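Local coordinates for lipolytic protein G-D-S-L family (Veillonella parvula DSM 2008, PDB 4RW0) that is a GDSL-family lipase/acylhydrolase of the SGNH hydrolase clan and probably hydrolyses ester bonds, its natural substrate not being established, at residues 132-135 / 139-142; 94-99 / 105-110; 12-17 / 24-29. All coordinates share one frame; numbering follows the deposited sequence.

Contact 1. Residues 132-135 / 139-142; sequences KAYA and NIKV
A135, in the last turns of helix 120-138, accepts the backbone N-H of I140, and this bond belongs to the Schellman motif that ends the helix. I140 N lies 2.9 Å from A135 O, and the bond is nearly straight at the hydrogen (164°). A135 and I140 also meet through their CB atoms (4.0 Å), the apolar contact that often accompanies a Schellman bond. The A135 methyl also lies against the chain after the turn: CB is 3.3 Å from I140 O. V142 CG2 comes in at 3.4 Å from the same A135 CB, tighter than normal van der Waals packing. The positive phi of N139 (57°) makes the reversal from helix into strand 141-143, and K141 points away from the helix. The turn thus closes the beta-alpha-beta unit of strand 104-108, helix 120-138 and strand 141-143. Y134 is positioned by helix 85-100, where it packs on V93 and I96, and by the ring of H138. Its ring receives the far end of I140: CG1 of that isoleucine stands beside the backbone N and the chain runs on extended (chi2 163°), bringing the terminal methyl in obliquely, with I140 CD1 3.7 Å from Y134 CE1.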
loop_
_atom_site.group_PDB
_atom_site.type_symbol
_atom_site.label_atom_id
_atom_site.label_comp_id
_atom_site.label_asym_id
_atom_site.label_seq_id
_atom_site.Cartn_x
_atom_site.Cartn_y
_atom_site.Cartn_z
ATOM N N LYS A 132 -7.764 -4.617 -8.853
ATOM C CA LYS A 132 -9.182 -4.422 -8.509
ATOM C C LYS A 132 -10.014 -5.644 -8.961
ATOM O O LYS A 132 -10.929 -6.055 -8.260
ATOM C CB LYS A 132 -9.793 -3.188 -9.158
ATOM C CG LYS A 132 -9.217 -1.896 -8.704
ATOM C CD LYS A 132 -9.963 -0.735 -9.319
ATOM C CE LYS A 132 -9.027 0.205 -10.013
ATOM N NZ LYS A 132 -9.698 1.515 -10.201
ATOM N N ALA A 133 -9.667 -6.196 -10.099
ATOM C CA ALA A 133 -10.398 -7.375 -10.642
ATOM C C ALA A 133 -10.165 -8.596 -9.768
ATOM O O ALA A 133 -11.109 -9.286 -9.377
ATOM C CB ALA A 133 -9.969 -7.639 -12.059
ATOM N N TYR A 134 -8.920 -8.816 -9.377
ATOM C CA TYR A 134 -8.603 -9.911 -8.437
ATOM C C TYR A 134 -9.343 -9.758 -7.106
ATOM O O TYR A 134 -9.855 -10.727 -6.554
ATOM C CB TYR A 134 -7.050 -9.994 -8.263
ATOM C CG TYR A 134 -6.561 -11.116 -7.371
ATOM C CD1 TYR A 134 -6.541 -10.981 -6.001
ATOM C CD2 TYR A 134 -6.157 -12.322 -7.916
ATOM C CE1 TYR A 134 -6.119 -12.017 -5.189
ATOM C CE2 TYR A 134 -5.778 -13.379 -7.121
ATOM C CZ TYR A 134 -5.730 -13.229 -5.763
ATOM O OH TYR A 134 -5.309 -14.282 -5.004
ATOM N N ALA A 135 -9.366 -8.551 -6.540
ATOM C CA ALA A 135 -9.939 -8.352 -5.253
ATOM C C ALA A 135 -11.448 -8.545 -5.298
ATOM O O ALA A 135 -12.043 -9.011 -4.333
ATOM C CB ALA A 135 -9.660 -6.945 -4.784
ATOM N N ASN A 139 -13.212 -11.176 -2.992
ATOM C CA ASN A 139 -13.793 -10.435 -1.888
ATOM C C ASN A 139 -12.739 -9.850 -0.907
ATOM O O ASN A 139 -12.872 -9.911 0.293
ATOM C CB ASN A 139 -14.854 -11.307 -1.198
ATOM C CG ASN A 139 -15.818 -11.965 -2.210
ATOM O OD1 ASN A 139 -16.401 -11.291 -3.059
ATOM N ND2 ASN A 139 -15.941 -13.296 -2.141
ATOM N N ILE A 140 -11.713 -9.253 -1.457
ATOM C CA ILE A 140 -10.637 -8.614 -0.674
ATOM C C ILE A 140 -10.850 -7.124 -0.713
ATOM O O ILE A 140 -11.043 -6.578 -1.768
ATOM C CB ILE A 140 -9.283 -8.920 -1.317
ATOM C CG1 ILE A 140 -8.993 -10.415 -1.186
ATOM C CG2 ILE A 140 -8.155 -8.093 -0.708
ATOM C CD1 ILE A 140 -7.912 -10.852 -2.136
ATOM N N LYS A 141 -10.750 -6.469 0.424
ATOM C CA LYS A 141 -10.834 -5.006 0.446
ATOM C C LYS A 141 -9.673 -4.298 -0.210
ATOM O O LYS A 141 -8.559 -4.750 -0.116
ATOM C CB LYS A 141 -11.011 -4.541 1.860
ATOM C CG LYS A 141 -12.480 -4.467 2.199
ATOM C CD LYS A 141 -12.645 -4.134 3.643
ATOM C CE LYS A 141 -12.537 -5.390 4.474
ATOM N NZ LYS A 141 -13.889 -5.981 4.656
ATOM N N VAL A 142 -9.980 -3.225 -0.940
ATOM C CA VAL A 142 -9.042 -2.417 -1.669
ATOM C C VAL A 142 -9.040 -0.952 -1.152
ATOM O O VAL A 142 -10.084 -0.362 -0.901
ATOM C CB VAL A 142 -9.366 -2.411 -3.164
ATOM C CG1 VAL A 142 -8.540 -1.385 -3.903
ATOM C CG2 VAL A 142 -9.108 -3.768 -3.751
#

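Contact 2. Residues 94-99 / 105-110; sequences KAIELA and VIIGLE
I96 and A99 of helix 85-100 pack over V105 and I107 of strand 104-108, the helix running nearly antiparallel to the strand (156°) with the axes of the short segments 9.2 Å apart at closest. This is the return half of a beta-alpha-beta crossover: the chain leaves strand 69-73, passes through the short helix 76-80 and helix 85-100, and returns as strand 104-108, the neighbouring parallel strand of the alpha/beta/alpha sandwich. The interface is apolar, with no hydrogen bond between the two segments. V105 points toward the helix. Its CG2, set beside its own backbone N, meets the A99 methyl at CB (3.7 Å). The same V105 CG2 comes within 3.8 Å of I96 O, a carbonyl oxygen that accepts a hydrogen bond from S100 OG, so this buried polar atom has a partner within the helix. V105 CG1, the other branch, faces I96 CG2 more loosely, at 4.2 Å. One step on along this face, I107 reaches the helix with the far end of its chain. Both isoleucines are extended beyond CG1 (chi2 161° for I96, 170° for I107), and the two side chains cross at about a right angle. I106, between V105 and I107, lies on the opposite face and touches L185. I96 also packs on L72 and I140, and A99 rests on I70 and L72 of strand 69-73. Where the two isoleucines cross, the terminal methyls touch, with I96 CD1 3.6 Å from I107 CD1.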
loop_
_atom_site.group_PDB
_atom_site.type_symbol
_atom_site.label_atom_id
_atom_site.label_comp_id
_atom_site.label_asym_id
_atom_site.label_seq_id
_atom_site.Cartn_x
_atom_site.Cartn_y
_atom_site.Cartn_z
ATOM N N LYS A 94 1.194 -13.463 -5.603
ATOM C CA LYS A 94 1.951 -14.367 -4.742
ATOM C C LYS A 94 2.043 -13.854 -3.319
ATOM O O LYS A 94 1.768 -14.545 -2.346
ATOM C CB LYS A 94 3.350 -14.528 -5.305
ATOM C CG LYS A 94 3.384 -15.651 -6.314
ATOM C CD LYS A 94 4.554 -15.589 -7.309
ATOM C CE LYS A 94 5.949 -15.613 -6.701
ATOM N NZ LYS A 94 6.987 -15.645 -7.777
ATOM N N ALA A 95 2.307 -12.574 -3.207
ATOM C CA ALA A 95 2.310 -11.945 -1.883
ATOM C C ALA A 95 0.966 -12.035 -1.199
ATOM O O ALA A 95 0.907 -12.342 0.012
ATOM C CB ALA A 95 2.781 -10.511 -2.009
ATOM N N ILE A 96 -0.106 -11.814 -1.966
ATOM C CA ILE A 96 -1.438 -11.819 -1.422
ATOM C C ILE A 96 -1.832 -13.211 -0.958
ATOM O O ILE A 96 -2.430 -13.385 0.116
ATOM C CB ILE A 96 -2.459 -11.281 -2.466
ATOM C CG1 ILE A 96 -2.247 -9.791 -2.780
ATOM C CG2 ILE A 96 -3.886 -11.545 -2.032
ATOM C CD1 ILE A 96 -2.893 -9.324 -4.082
ATOM N N GLU A 97 -1.452 -14.215 -1.739
ATOM C CA GLU A 97 -1.744 -15.664 -1.359
ATOM C C GLU A 97 -0.978 -16.062 -0.126
ATOM O O GLU A 97 -1.542 -16.657 0.802
ATOM C CB GLU A 97 -1.397 -16.580 -2.511
ATOM C CG GLU A 97 -2.292 -16.342 -3.717
ATOM C CD GLU A 97 -1.862 -17.108 -4.987
ATOM O OE1 GLU A 97 -0.689 -17.596 -5.102
ATOM O OE2 GLU A 97 -2.732 -17.192 -5.890
ATOM N N LEU A 98 0.279 -15.631 -0.048
ATOM C CA LEU A 98 1.060 -15.888 1.151
ATOM C C LEU A 98 0.488 -15.210 2.369
ATOM O O LEU A 98 0.195 -15.856 3.380
ATOM C CB LEU A 98 2.517 -15.482 0.914
ATOM C CG LEU A 98 3.409 -15.553 2.152
ATOM C CD1 LEU A 98 3.481 -17.008 2.666
ATOM C CD2 LEU A 98 4.784 -14.940 1.859
ATOM N N ALA A 99 0.234 -13.882 2.296
ATOM C CA ALA A 99 -0.302 -13.195 3.459
ATOM C C ALA A 99 -1.651 -13.743 3.902
ATOM O O ALA A 99 -1.970 -13.753 5.098
ATOM C CB ALA A 99 -0.389 -11.668 3.144
ATOM N N VAL A 105 -6.342 -10.013 4.102
ATOM C CA VAL A 105 -5.505 -9.117 3.380
ATOM C C VAL A 105 -6.309 -7.884 2.950
ATOM O O VAL A 105 -7.496 -7.969 2.649
ATOM C CB VAL A 105 -4.950 -9.798 2.139
ATOM C CG1 VAL A 105 -4.274 -8.844 1.213
ATOM C CG2 VAL A 105 -3.938 -10.884 2.528
ATOM N N ILE A 106 -5.632 -6.759 2.969
ATOM C CA ILE A 106 -6.121 -5.489 2.376
ATOM C C ILE A 106 -5.093 -5.021 1.406
ATOM O O ILE A 106 -3.907 -4.937 1.734
ATOM C CB ILE A 106 -6.354 -4.435 3.464
ATOM C CG1 ILE A 106 -7.338 -4.947 4.486
ATOM C CG2 ILE A 106 -6.830 -3.147 2.810
ATOM C CD1 ILE A 106 -7.325 -4.186 5.789
ATOM N N ILE A 107 -5.534 -4.720 0.191
ATOM C CA ILE A 107 -4.668 -4.321 -0.863
ATOM C C ILE A 107 -4.685 -2.799 -1.087
ATOM O O ILE A 107 -5.764 -2.212 -1.144
ATOM C CB ILE A 107 -5.119 -4.993 -2.204
ATOM C CG1 ILE A 107 -5.021 -6.504 -2.103
ATOM C CG2 ILE A 107 -4.242 -4.572 -3.352
ATOM C CD1 ILE A 107 -5.656 -7.220 -3.278
ATOM N N GLY A 108 -3.507 -2.181 -1.206
ATOM C CA GLY A 108 -3.421 -0.764 -1.542
ATOM C C GLY A 108 -3.027 -0.620 -2.971
ATOM O O GLY A 108 -2.195 -1.376 -3.460
ATOM N N LEU A 109 -3.663 0.294 -3.695
ATOM C CA LEU A 109 -3.291 0.562 -5.085
ATOM C C LEU A 109 -2.311 1.703 -5.047
ATOM O O LEU A 109 -2.674 2.805 -4.658
ATOM C CB LEU A 109 -4.515 0.941 -5.915
ATOM C CG LEU A 109 -5.671 -0.029 -5.797
ATOM C CD1 LEU A 109 -6.893 0.431 -6.609
ATOM C CD2 LEU A 109 -5.259 -1.424 -6.235
ATOM N N GLU A 110 -1.101 1.468 -5.532
ATOM C CA GLU A 110 -0.070 2.428 -5.420
ATOM C C GLU A 110 -0.350 3.658 -6.333
ATOM O O GLU A 110 -1.045 3.563 -7.327
ATOM C CB GLU A 110 1.297 1.815 -5.693
ATOM C CG GLU A 110 2.396 2.523 -4.864
ATOM C CD GLU A 110 3.637 1.650 -4.523
ATOM O OE1 GLU A 110 3.869 0.633 -5.218
ATOM O OE2 GLU A 110 4.370 2.021 -3.560
#

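Contact 3. Residues 12-17 / 24-29; sequences SITRGY and GWVEIC
W25, in the first turn of helix 25-32, reaches back to I13 and T14 of the short helix 12-15, which opens with the serine of the GDS(L) signature of this SGNH-type alpha/beta fold; the Gly-Asp pair lies just before it. S12 is that serine, the nucleophile in family relatives, and its OG is hydrogen-bonded to H165 NE2. From W25 CB the indole departs between the backbone N and the carbonyl carbon (chi1 67°), which turns its pyrrole edge toward helix 12-15. CD1 comes first, 3.4 Å from I13 O. NE1 follows and gives its N-H to I13 O at 3.0 Å; the bond is bent (132°), although the oxygen lies close to the indole plane. NE1 also passes T14 CA obliquely at 3.7 Å. Farther out, CZ2 approaches T14 OG1 (4.1 Å), the two side chains meeting at a slant. V26 CG2 sits over the centre of one face of the indole, 3.5 Å above the ring plane, and F71 meets the ring edge-to-face. F145, Y171 and M174 pack on the ring as well; the I13 bond and this packing limit its rotation. Two waters bridge the helices on the side of E27. Water 1 donates to T14 O (2.9 Å) and to E27 OE1, and accepts from V26 N at 3.0 Å. Water 2 donates to R15 O and to E27 OE2. N40 ND2 ties the two sides again, bonding both T14 O and E27 OE2, while the R15 guanidinium forms a salt bridge with D44 through NH2. Where the backbones draw nearest, neither residue has a side chain: G16 CA lies 4.3 Å from G24 CA.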
loop_
_atom_site.group_PDB
_atom_site.type_symbol
_atom_site.label_atom_id
_atom_site.label_comp_id
_atom_site.label_asym_id
_atom_site.label_seq_id
_atom_site.Cartn_x
_atom_site.Cartn_y
_atom_site.Cartn_z
ATOM N N SER A 12 8.721 2.551 0.413
ATOM C CA SER A 12 8.880 3.833 1.135
ATOM C C SER A 12 7.601 4.629 1.241
ATOM O O SER A 12 7.447 5.428 2.139
ATOM C CB SER A 12 9.992 4.611 0.471
ATOM O OG SER A 12 9.510 4.859 -0.815
ATOM N N ILE A 13 6.620 4.331 0.395
ATOM C CA ILE A 13 5.352 5.053 0.410
ATOM C C ILE A 13 4.438 4.460 1.481
ATOM O O ILE A 13 3.522 5.102 1.960
ATOM C CB ILE A 13 4.701 5.043 -1.003
ATOM C CG1 ILE A 13 5.536 5.892 -1.963
ATOM C CG2 ILE A 13 3.292 5.598 -0.983
ATOM C CD1 ILE A 13 5.110 5.804 -3.414
ATOM N N THR A 14 4.674 3.222 1.884
ATOM C CA THR A 14 4.049 2.708 3.068
ATOM C C THR A 14 4.860 3.104 4.360
ATOM O O THR A 14 4.287 3.357 5.435
ATOM C CB THR A 14 3.940 1.181 2.949
ATOM O OG1 THR A 14 2.970 0.884 1.937
ATOM C CG2 THR A 14 3.568 0.532 4.264
ATOM N N ARG A 15 6.176 3.089 4.269
ATOM C CA ARG A 15 7.044 3.455 5.440
ATOM C C ARG A 15 6.782 4.953 5.816
ATOM O O ARG A 15 6.734 5.301 6.978
ATOM C CB ARG A 15 8.506 3.298 5.096
ATOM C CG ARG A 15 9.426 3.021 6.257
ATOM C CD ARG A 15 9.971 4.282 6.838
ATOM N NE ARG A 15 10.914 5.019 5.981
ATOM C CZ ARG A 15 11.236 6.303 6.208
ATOM N NH1 ARG A 15 10.728 6.980 7.238
ATOM N NH2 ARG A 15 12.038 6.955 5.395
ATOM N N GLY A 16 6.556 5.801 4.835
ATOM C CA GLY A 16 6.377 7.247 5.062
ATOM C C GLY A 16 7.585 8.154 4.811
ATOM O O GLY A 16 7.879 9.033 5.602
ATOM N N TYR A 17 8.287 7.900 3.717
ATOM C CA TYR A 17 9.380 8.679 3.293
ATOM C C TYR A 17 8.753 9.901 2.619
ATOM O O TYR A 17 7.879 9.750 1.690
ATOM C CB TYR A 17 10.243 7.914 2.271
ATOM C CG TYR A 17 11.449 8.665 1.740
ATOM C CD1 TYR A 17 12.679 8.584 2.377
ATOM C CD2 TYR A 17 11.358 9.429 0.600
ATOM C CE1 TYR A 17 13.782 9.265 1.882
ATOM C CE2 TYR A 17 12.447 10.138 0.105
ATOM C CZ TYR A 17 13.646 10.037 0.753
ATOM O OH TYR A 17 14.716 10.727 0.295
ATOM N N GLY A 24 3.418 9.973 8.314
ATOM C CA GLY A 24 3.127 9.014 7.247
ATOM C C GLY A 24 1.719 8.528 7.430
ATOM O O GLY A 24 1.148 8.574 8.549
ATOM N N TRP A 25 1.094 8.023 6.383
ATOM C CA TRP A 25 -0.302 7.653 6.485
ATOM C C TRP A 25 -0.613 6.537 7.454
ATOM O O TRP A 25 -1.659 6.519 8.088
ATOM C CB TRP A 25 -0.929 7.326 5.111
ATOM C CG TRP A 25 -0.412 6.072 4.401
ATOM C CD1 TRP A 25 0.683 5.970 3.575
ATOM C CD2 TRP A 25 -0.927 4.750 4.544
ATOM N NE1 TRP A 25 0.851 4.630 3.183
ATOM C CE2 TRP A 25 -0.123 3.880 3.776
ATOM C CE3 TRP A 25 -1.983 4.216 5.249
ATOM C CZ2 TRP A 25 -0.412 2.516 3.646
ATOM C CZ3 TRP A 25 -2.229 2.887 5.169
ATOM C CH2 TRP A 25 -1.437 2.036 4.369
ATOM N N VAL A 26 0.302 5.598 7.612
ATOM C CA VAL A 26 0.050 4.501 8.577
ATOM C C VAL A 26 -0.025 5.008 9.993
ATOM O O VAL A 26 -0.914 4.647 10.783
ATOM C CB VAL A 26 1.135 3.381 8.444
ATOM C CG1 VAL A 26 0.961 2.286 9.513
ATOM C CG2 VAL A 26 1.097 2.781 7.047
ATOM N N GLU A 27 0.845 5.935 10.253
ATOM C CA GLU A 27 0.888 6.431 11.562
ATOM C C GLU A 27 -0.273 7.342 11.929
ATOM O O GLU A 27 -0.757 7.313 13.059
ATOM C CB GLU A 27 2.253 7.093 11.765
ATOM C CG GLU A 27 3.405 6.104 11.968
ATOM C CD GLU A 27 3.866 5.403 10.693
ATOM O OE1 GLU A 27 3.775 6.004 9.600
ATOM O OE2 GLU A 27 4.328 4.241 10.783
ATOM N N ILE A 28 -0.719 8.132 10.961
ATOM C CA ILE A 28 -1.960 8.917 11.085
ATOM C C ILE A 28 -3.123 7.981 11.397
ATOM O O ILE A 28 -3.920 8.234 12.308
ATOM C CB ILE A 28 -2.214 9.783 9.797
ATOM C CG1 ILE A 28 -1.126 10.844 9.707
ATOM C CG2 ILE A 28 -3.544 10.457 9.921
ATOM C CD1 ILE A 28 -1.138 11.638 8.417
ATOM N N CYS A 29 -3.201 6.867 10.687
ATOM C CA CYS A 29 -4.275 5.942 10.926
ATOM C C CYS A 29 -4.189 5.365 12.335
ATOM O O CYS A 29 -5.192 5.286 13.053
ATOM C CB CYS A 29 -4.339 4.826 9.928
ATOM S SG CYS A 29 -4.766 5.263 8.270
HETATM O O HOH W 1 3.185 5.709 6.751
HETATM O O HOH W 2 7.039 4.506 9.552
#

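Contacts 1 and 2 adjoin, their centres 9 Å apart: strands 104-108 and 141-143 are neighbours in the parallel sheet. K141 O and I107 N, 3.0 Å apart, probably form a hydrogen bond, and I140 CG2 packs 3.7 Å from I107 CD1. Contact 3 lies on the other side of the chain's centre, about 17 Å from contact 2 and 22 Å from contact 1, centre to centre. It touches contact 2 where E110 OE2 approaches I13 CD1 (3.9 Å). I13 follows S12, the probable nucleophile, so the active site is expected at segment 12-17. The sodium ion, about 10 Å from the V26 side chain, is bound at D30, I33 and V36, just after residues 24-29.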